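Glyoxylate reductase (Paecilomyces sp. J18, PDB 3WNV) probably reduces glyoxylate to glycolate with a nicotinamide cofactor, as a member of the D-isomer-specific 2-hydroxyacid dehydrogenase family. Local coordinates at residues Arg172-Gly177 with Leu192-Lys197; Thr221-Gly226 with Val269-Pro274. One frame throughout, in Å; residues are numbered along the deposited sequence.

Contact 1 of 2, residues Arg172-Gly177 with Leu192-Lys197; sequences RARAFG and LEDGAK
Arg174 reaches over to the Asp194 turn with its guanidinium, which lies across the backbone there without a direct hydrogen bond. The carbonyl oxygen of Asp194 sits over one face, 3.2 Å from Arg174 NH2, where no N-H is aimed at it. Arg174 NH2 and Asp194 OD1 form a long salt bridge of 3.8 Å, guanidinium and carboxylate planes 86° apart. Two waters in the guanidinium plane do the bonding instead. Water 1 takes a weak bond of 2.7 Å from Arg174 NH2 and reaches Asp194 OD1. Water 2 accepts from Arg174 NH1 at 3.2 Å and reaches Glu193 O. The bend at chi3 of Arg174 (-66°) swings the group to these waters. A type I' turn, Glu193 to Ala196, is closed by Ala196 N to Glu193 O; at phi 107° a CB on Gly195 would jam against the preceding carbonyl oxygen, and would also crowd Arg174 NH1. The contact joins the last turn of helix 164-175 to the turn before edge strand 197-198 of the Rossmann-type sheet, Arg174 and Ala196 both packing on Ile180. Asp194 OD1 has its stronger salt bridge with Arg171, about one helical turn before Arg174. Two arginines thus share the carboxylate, Arg174 probably through long-range charge and water.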
ATOM      1  N   ARG A 172       5.781  14.763   9.233  1.00 12.34           N
ATOM      2  CA  ARG A 172       6.787  15.345   8.340  1.00 10.37           C
ATOM      3  C   ARG A 172       6.306  16.659   7.765  1.00 10.75           C
ATOM      4  O   ARG A 172       7.036  17.664   7.802  1.00 11.70           O
ATOM      5  CB  ARG A 172       7.107  14.367   7.219  1.00  7.69           C
ATOM      6  CG  ARG A 172       7.957  13.162   7.672  1.00  9.51           C
ATOM      7  CD  ARG A 172       7.669  11.935   6.805  1.00  9.92           C
ATOM      8  NE  ARG A 172       8.513  10.794   7.210  1.00 12.01           N
ATOM      9  CZ  ARG A 172       8.355  10.072   8.328  1.00 13.87           C
ATOM     10  NH1 ARG A 172       7.370  10.325   9.214  1.00 13.15           N
ATOM     11  NH2 ARG A 172       9.215   9.090   8.566  1.00 16.65           N
ATOM     12  N   ALA A 173       5.087  16.650   7.221  1.00 10.00           N
ATOM     13  CA  ALA A 173       4.545  17.839   6.561  1.00  9.49           C
ATOM     14  C   ALA A 173       4.460  19.053   7.481  1.00 12.02           C
ATOM     15  O   ALA A 173       4.653  20.174   7.028  1.00 12.16           O
ATOM     16  CB  ALA A 173       3.178  17.542   5.975  1.00 10.93           C
ATOM     17  N   ARG A 174       4.151  18.853   8.761  1.00 12.21           N
ATOM     18  CA  ARG A 174       4.161  19.970   9.690  1.00 17.34           C
ATOM     19  C   ARG A 174       5.536  20.630   9.827  1.00 19.27           C
ATOM     20  O   ARG A 174       5.631  21.856  10.013  1.00 14.51           O
ATOM     21  CB  ARG A 174       3.643  19.546  11.084  1.00 16.16           C
ATOM     22  CG  ARG A 174       2.146  19.723  11.217  1.00 22.86           C
ATOM     23  CD  ARG A 174       1.630  19.433  12.649  1.00 30.30           C
ATOM     24  NE  ARG A 174       1.817  18.033  12.940  1.00 34.87           N
ATOM     25  CZ  ARG A 174       0.871  17.099  12.855  1.00 29.19           C
ATOM     26  NH1 ARG A 174      -0.396  17.395  12.541  1.00 27.75           N
ATOM     27  NH2 ARG A 174       1.203  15.859  13.112  1.00 28.41           N
ATOM     28  N   ALA A 175       6.585  19.821   9.768  1.00 14.51           N
ATOM     29  CA  ALA A 175       7.945  20.341   9.852  1.00 14.70           C
ATOM     30  C   ALA A 175       8.288  21.161   8.614  1.00 13.49           C
ATOM     31  O   ALA A 175       9.196  22.017   8.669  1.00 15.04           O
ATOM     32  CB  ALA A 175       8.947  19.218  10.075  1.00 11.86           C
ATOM     33  N   PHE A 176       7.543  20.939   7.527  1.00 12.59           N
ATOM     34  CA  PHE A 176       7.665  21.749   6.303  1.00 17.67           C
ATOM     35  C   PHE A 176       6.767  22.984   6.362  1.00 15.53           C
ATOM     36  O   PHE A 176       6.689  23.732   5.396  1.00 14.36           O
ATOM     37  CB  PHE A 176       7.367  20.940   5.021  1.00 12.98           C
ATOM     38  CG  PHE A 176       8.428  19.936   4.656  1.00 11.48           C
ATOM     39  CD1 PHE A 176       8.639  18.804   5.433  1.00 16.36           C
ATOM     40  CD2 PHE A 176       9.186  20.097   3.508  1.00 16.84           C
ATOM     41  CE1 PHE A 176       9.607  17.876   5.103  1.00 14.25           C
ATOM     42  CE2 PHE A 176      10.167  19.167   3.168  1.00 19.67           C
ATOM     43  CZ  PHE A 176      10.378  18.055   3.955  1.00 18.38           C
ATOM     44  N   GLY A 177       6.115  23.212   7.503  1.00 14.88           N
ATOM     45  CA  GLY A 177       5.287  24.388   7.696  1.00 12.87           C
ATOM     46  C   GLY A 177       3.847  24.274   7.198  1.00 15.99           C
ATOM     47  O   GLY A 177       3.153  25.299   7.075  1.00 13.71           O
ATOM     48  N   LEU A 192      -4.944  10.141  18.260  1.00 23.20           N
ATOM     49  CA  LEU A 192      -4.747   9.534  16.940  1.00 22.62           C
ATOM     50  C   LEU A 192      -4.850  10.581  15.836  1.00 26.46           C
ATOM     51  O   LEU A 192      -4.365  10.352  14.725  1.00 26.20           O
ATOM     52  CB  LEU A 192      -5.741   8.401  16.685  1.00 22.97           C
ATOM     53  CG  LEU A 192      -5.591   7.171  17.564  1.00 23.10           C
ATOM     54  CD1 LEU A 192      -6.616   6.081  17.193  1.00 26.45           C
ATOM     55  CD2 LEU A 192      -4.176   6.681  17.452  1.00 28.26           C
ATOM     56  N   GLU A 193      -5.491  11.717  16.138  1.00 24.37           N
ATOM     57  CA  GLU A 193      -5.528  12.863  15.224  1.00 25.01           C
ATOM     58  C   GLU A 193      -4.170  13.506  15.248  1.00 29.09           C
ATOM     59  O   GLU A 193      -3.714  14.080  14.243  1.00 24.86           O
ATOM     60  CB  GLU A 193      -6.566  13.893  15.649  1.00 20.82           C
ATOM     61  CG  GLU A 193      -7.982  13.432  15.519  1.00 26.70           C
ATOM     62  CD  GLU A 193      -8.963  14.593  15.615  1.00 28.93           C
ATOM     63  OE1 GLU A 193      -8.760  15.487  16.474  1.00 34.58           O
ATOM     64  OE2 GLU A 193      -9.929  14.616  14.819  1.00 23.82           O
ATOM     65  N   ASP A 194      -3.535  13.419  16.411  1.00 32.73           N
ATOM     66  CA  ASP A 194      -2.154  13.862  16.591  1.00 33.19           C
ATOM     67  C   ASP A 194      -1.969  15.302  16.092  1.00 29.49           C
ATOM     68  O   ASP A 194      -0.944  15.625  15.510  1.00 28.19           O
ATOM     69  CB  ASP A 194      -1.183  12.882  15.879  1.00 31.65           C
ATOM     70  CG  ASP A 194       0.266  13.042  16.338  1.00 34.82           C
ATOM     71  OD1 ASP A 194       1.185  12.892  15.508  1.00 37.72           O
ATOM     72  OD2 ASP A 194       0.487  13.302  17.538  1.00 34.55           O
ATOM     73  N   GLY A 195      -2.969  16.158  16.302  1.00 28.97           N
ATOM     74  CA  GLY A 195      -2.869  17.547  15.863  1.00 25.25           C
ATOM     75  C   GLY A 195      -3.700  17.984  14.654  1.00 27.33           C
ATOM     76  O   GLY A 195      -4.055  19.158  14.531  1.00 26.30           O
ATOM     77  N   ALA A 196      -4.031  17.048  13.768  1.00 26.63           N
ATOM     78  CA  ALA A 196      -4.785  17.363  12.544  1.00 23.62           C
ATOM     79  C   ALA A 196      -6.249  17.691  12.796  1.00 24.27           C
ATOM     80  O   ALA A 196      -6.868  17.122  13.701  1.00 27.83           O
ATOM     81  CB  ALA A 196      -4.669  16.216  11.552  1.00 16.28           C
ATOM     82  N   LYS A 197      -6.792  18.588  11.971  1.00 20.65           N
ATOM     83  CA  LYS A 197      -8.175  19.057  12.019  1.00 22.94           C
ATOM     84  C   LYS A 197      -9.166  18.230  11.166  1.00 21.16           C
ATOM     85  O   LYS A 197      -8.993  18.047   9.955  1.00 15.51           O
ATOM     86  CB  LYS A 197      -8.185  20.495  11.531  1.00 23.05           C
ATOM     87  CG  LYS A 197      -9.526  21.151  11.521  1.00 31.10           C
ATOM     88  CD  LYS A 197      -9.333  22.666  11.513  1.00 35.29           C
ATOM     89  CE  LYS A 197     -10.628  23.393  11.808  1.00 41.96           C
ATOM     90  NZ  LYS A 197     -11.290  23.846  10.552  1.00 43.33           N
TER
HETATM   91  O   HOH W   1       0.718  13.250  13.047  1.00 25.56           O
HETATM   92  O   HOH W   2      -1.652  14.473  12.448  1.00 29.13           O

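Contact 2 of 2, residues Thr221-Gly226 with Val269-Pro274; sequences TRHIIG and VYENEP
His223 and Glu271 meet through one short, nearly straight hydrogen bond: His223 NE2 donates to Glu271 OE2 at 2.6 Å with an N-H...O angle of 169°. On the donor side the oxygen lies almost in the imidazole plane, at the ring edge. On the acceptor side the N-H arrives 45° out of the carboxylate plane, and the ring plane is turned perpendicular to it. Glu271 makes the span with a fully stretched chain, CG anti to the backbone N (chi1 -178°), which carries its carboxylate out to the histidine.

OE2 has further partners. Water 3 donates to Glu271 OE2 at 2.6 Å and accepts from Arg222 NH2 at 3.1 Å, so the arginine reaches the carboxylate by hydrogen bonds through this water. Its direct link is a salt bridge of charges alone: Arg222 NH2 is 3.6 Å from Glu271 OE2, with the oxygen well out of the guanidinium plane. The guanidinium also lies against the imidazole, His223 NE2 standing 3.6 Å above its centre. Glu271 OE1 is hydrogen-bonded elsewhere, and Glu271 N is satisfied by Glu250 OE1.

Backbone and side-chain bonds set the loops, which follow strands 210-213 and 262-267 at the C-terminal edge of the parallel sheet. Ile224 N to Thr221 O closes the type II turn that presents Arg222 and His223. In 269-274, Tyr270 N donates to Glu273 OE1 at 3.1 Å, and Glu273 OE2 is bonded to His291 ND1.

Replacing His223 by alanine is likely to cost Glu271 OE2 its histidine donor, leaving water 3 and the charge of Arg222, and to leave the guanidinium less restrained in its rotation. With a histidine N-H, a water and a nearby guanidinium gathered at OE2, negative charge on Glu271 is likely to be well stabilised at this surface junction.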
ATOM      1  N   THR A 221     -14.114   1.922  -2.587  1.00  9.56           N
ATOM      2  CA  THR A 221     -13.097   2.974  -2.656  1.00 11.99           C
ATOM      3  C   THR A 221     -12.405   3.019  -4.010  1.00 11.27           C
ATOM      4  O   THR A 221     -11.646   3.948  -4.267  1.00 11.16           O
ATOM      5  CB  THR A 221     -12.029   2.850  -1.552  1.00 10.67           C
ATOM      6  OG1 THR A 221     -11.372   1.581  -1.696  1.00 12.75           O
ATOM      7  CG2 THR A 221     -12.662   2.936  -0.146  1.00 11.82           C
ATOM      8  N   ARG A 222     -12.647   2.016  -4.866  1.00 10.69           N
ATOM      9  CA  ARG A 222     -12.156   2.098  -6.264  1.00  9.89           C
ATOM     10  C   ARG A 222     -12.734   3.369  -6.884  1.00 11.65           C
ATOM     11  O   ARG A 222     -13.946   3.580  -6.805  1.00 11.68           O
ATOM     12  CB  ARG A 222     -12.628   0.896  -7.104  1.00 13.55           C
ATOM     13  CG  ARG A 222     -12.143   0.952  -8.562  1.00 17.69           C
ATOM     14  CD  ARG A 222     -12.597  -0.255  -9.349  1.00 22.83           C
ATOM     15  NE  ARG A 222     -12.153  -0.202 -10.743  1.00 27.03           N
ATOM     16  CZ  ARG A 222     -12.804   0.426 -11.726  1.00 31.07           C
ATOM     17  NH1 ARG A 222     -13.949   1.075 -11.489  1.00 31.95           N
ATOM     18  NH2 ARG A 222     -12.307   0.411 -12.957  1.00 28.34           N
ATOM     19  N   HIS A 223     -11.882   4.216  -7.471  1.00 12.13           N
ATOM     20  CA  HIS A 223     -12.300   5.506  -8.046  1.00 14.19           C
ATOM     21  C   HIS A 223     -13.032   6.435  -7.082  1.00 14.03           C
ATOM     22  O   HIS A 223     -13.863   7.265  -7.511  1.00 13.70           O
ATOM     23  CB  HIS A 223     -13.206   5.266  -9.260  1.00 17.38           C
ATOM     24  CG  HIS A 223     -12.511   4.655 -10.432  1.00 17.30           C
ATOM     25  ND1 HIS A 223     -13.065   4.627 -11.691  1.00 23.14           N
ATOM     26  CD2 HIS A 223     -11.284   4.083 -10.548  1.00 17.09           C
ATOM     27  CE1 HIS A 223     -12.230   4.033 -12.527  1.00 19.76           C
ATOM     28  NE2 HIS A 223     -11.142   3.697 -11.855  1.00 18.34           N
ATOM     29  N   ILE A 224     -12.760   6.318  -5.791  1.00 11.89           N
ATOM     30  CA  ILE A 224     -13.316   7.290  -4.859  1.00  8.78           C
ATOM     31  C   ILE A 224     -12.967   8.748  -5.251  1.00 12.12           C
ATOM     32  O   ILE A 224     -13.741   9.667  -4.984  1.00 15.00           O
ATOM     33  CB  ILE A 224     -12.899   6.989  -3.413  1.00 11.92           C
ATOM     34  CG1 ILE A 224     -13.765   7.766  -2.423  1.00 11.83           C
ATOM     35  CG2 ILE A 224     -11.393   7.199  -3.225  1.00 10.83           C
ATOM     36  CD1 ILE A 224     -13.550   7.329  -0.963  1.00 15.80           C
ATOM     37  N   ILE A 225     -11.808   8.961  -5.886  1.00 12.52           N
ATOM     38  CA  ILE A 225     -11.515  10.248  -6.536  1.00  9.74           C
ATOM     39  C   ILE A 225     -11.735  10.092  -8.047  1.00 15.50           C
ATOM     40  O   ILE A 225     -10.919   9.527  -8.745  1.00 11.98           O
ATOM     41  CB  ILE A 225     -10.054  10.700  -6.219  1.00 12.81           C
ATOM     42  CG1 ILE A 225      -9.828  10.674  -4.699  1.00 12.20           C
ATOM     43  CG2 ILE A 225      -9.719  12.084  -6.832  1.00 11.96           C
ATOM     44  CD1 ILE A 225     -10.620  11.712  -3.982  1.00 19.41           C
ATOM     45  N   GLY A 226     -12.885  10.533  -8.537  1.00 15.09           N
ATOM     46  CA  GLY A 226     -13.127  10.524  -9.960  1.00 16.40           C
ATOM     47  C   GLY A 226     -13.419  11.941 -10.437  1.00 17.52           C
ATOM     48  O   GLY A 226     -13.062  12.895  -9.757  1.00 12.82           O
ATOM     49  N   VAL A 269       1.949   4.971  -7.052  1.00  7.00           N
ATOM     50  CA  VAL A 269       1.037   3.857  -7.396  1.00 10.39           C
ATOM     51  C   VAL A 269       0.084   4.217  -8.522  1.00 12.42           C
ATOM     52  O   VAL A 269      -0.192   5.398  -8.746  1.00 12.28           O
ATOM     53  CB  VAL A 269       0.219   3.387  -6.152  1.00  7.98           C
ATOM     54  CG1 VAL A 269       1.146   2.795  -5.118  1.00  9.46           C
ATOM     55  CG2 VAL A 269      -0.615   4.550  -5.566  1.00  9.87           C
ATOM     56  N   TYR A 270      -0.434   3.204  -9.222  1.00 13.27           N
ATOM     57  CA  TYR A 270      -1.185   3.412 -10.461  1.00 15.45           C
ATOM     58  C   TYR A 270      -2.311   2.409 -10.608  1.00 14.00           C
ATOM     59  O   TYR A 270      -2.221   1.264 -10.126  1.00 14.19           O
ATOM     60  CB  TYR A 270      -0.262   3.323 -11.705  1.00 10.91           C
ATOM     61  CG  TYR A 270       0.938   4.204 -11.493  1.00  9.45           C
ATOM     62  CD1 TYR A 270       0.878   5.564 -11.775  1.00 11.95           C
ATOM     63  CD2 TYR A 270       2.083   3.684 -10.907  1.00  9.01           C
ATOM     64  CE1 TYR A 270       1.971   6.392 -11.536  1.00 10.02           C
ATOM     65  CE2 TYR A 270       3.168   4.494 -10.650  1.00 10.94           C
ATOM     66  CZ  TYR A 270       3.096   5.844 -10.950  1.00  9.36           C
ATOM     67  OH  TYR A 270       4.196   6.628 -10.681  1.00 10.94           O
ATOM     68  N   GLU A 271      -3.345   2.814 -11.321  1.00 10.51           N
ATOM     69  CA  GLU A 271      -4.543   1.983 -11.414  1.00 13.30           C
ATOM     70  C   GLU A 271      -4.317   0.603 -12.029  1.00 18.17           C
ATOM     71  O   GLU A 271      -4.958  -0.348 -11.602  1.00 18.57           O
ATOM     72  CB  GLU A 271      -5.649   2.726 -12.167  1.00 15.32           C
ATOM     73  CG  GLU A 271      -6.949   1.938 -12.256  1.00 17.04           C
ATOM     74  CD  GLU A 271      -8.096   2.769 -12.799  1.00 18.69           C
ATOM     75  OE1 GLU A 271      -7.849   3.938 -13.153  1.00 18.50           O
ATOM     76  OE2 GLU A 271      -9.240   2.248 -12.888  1.00 22.77           O
ATOM     77  N   ASN A 272      -3.435   0.495 -13.028  1.00 16.63           N
ATOM     78  CA  ASN A 272      -3.151  -0.789 -13.657  1.00 19.51           C
ATOM     79  C   ASN A 272      -1.682  -1.137 -13.647  1.00 18.98           C
ATOM     80  O   ASN A 272      -1.126  -1.608 -14.648  1.00 18.57           O
ATOM     81  CB  ASN A 272      -3.685  -0.781 -15.080  1.00 20.28           C
ATOM     82  CG  ASN A 272      -5.200  -0.684 -15.105  1.00 28.42           C
ATOM     83  OD1 ASN A 272      -5.884  -1.619 -14.688  1.00 32.12           O
ATOM     84  ND2 ASN A 272      -5.729   0.439 -15.574  1.00 32.20           N
ATOM     85  N   GLU A 273      -1.040  -0.907 -12.507  1.00 21.65           N
ATOM     86  CA  GLU A 273       0.410  -1.046 -12.449  1.00 20.80           C
ATOM     87  C   GLU A 273       0.771  -2.507 -12.740  1.00 20.94           C
ATOM     88  O   GLU A 273       0.050  -3.416 -12.358  1.00 22.01           O
ATOM     89  CB  GLU A 273       0.987  -0.472 -11.129  1.00 29.93           C
ATOM     90  CG  GLU A 273       0.704  -1.251  -9.888  1.00 29.69           C
ATOM     91  CD  GLU A 273       1.293  -0.594  -8.641  1.00 21.20           C
ATOM     92  OE1 GLU A 273       0.886   0.562  -8.305  1.00 15.34           O
ATOM     93  OE2 GLU A 273       2.121  -1.248  -7.973  1.00 18.61           O
ATOM     94  N   PRO A 274       1.865  -2.736 -13.490  1.00 23.30           N
ATOM     95  CA  PRO A 274       2.883  -1.718 -13.804  1.00 21.15           C
ATOM     96  C   PRO A 274       2.598  -0.808 -15.018  1.00 21.11           C
ATOM     97  O   PRO A 274       3.475  -0.016 -15.372  1.00 22.08           O
ATOM     98  CB  PRO A 274       4.114  -2.564 -14.102  1.00 21.15           C
ATOM     99  CG  PRO A 274       3.521  -3.803 -14.744  1.00 25.54           C
ATOM    100  CD  PRO A 274       2.244  -4.071 -13.982  1.00 20.59           C
TER
HETATM  101  O   HOH W   3      -9.342  -0.324 -12.349  1.00 34.58           O

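How the contacts relate
Both contacts fall in the NAD-binding domain, a Rossmann-type unit around a seven-stranded parallel sheet, and they come in series, contact 1 closing before contact 2 opens. Their centres are 26 Å apart and their nearest atoms about 15 Å, so they do not touch. Contact 1, near in sequence, joins the end of helix 164-175 to the turn leading into the outermost strand 197-198, its side chains packing on Ile180 of strand 179-183. Contact 2 joins loops 43 residues apart that follow strands 210-213 and 262-267, which are separated in the sheet by strand 237-241. It thus lies at the strands' C-terminal ends, the edge where Rossmann domains generally bind their cofactor.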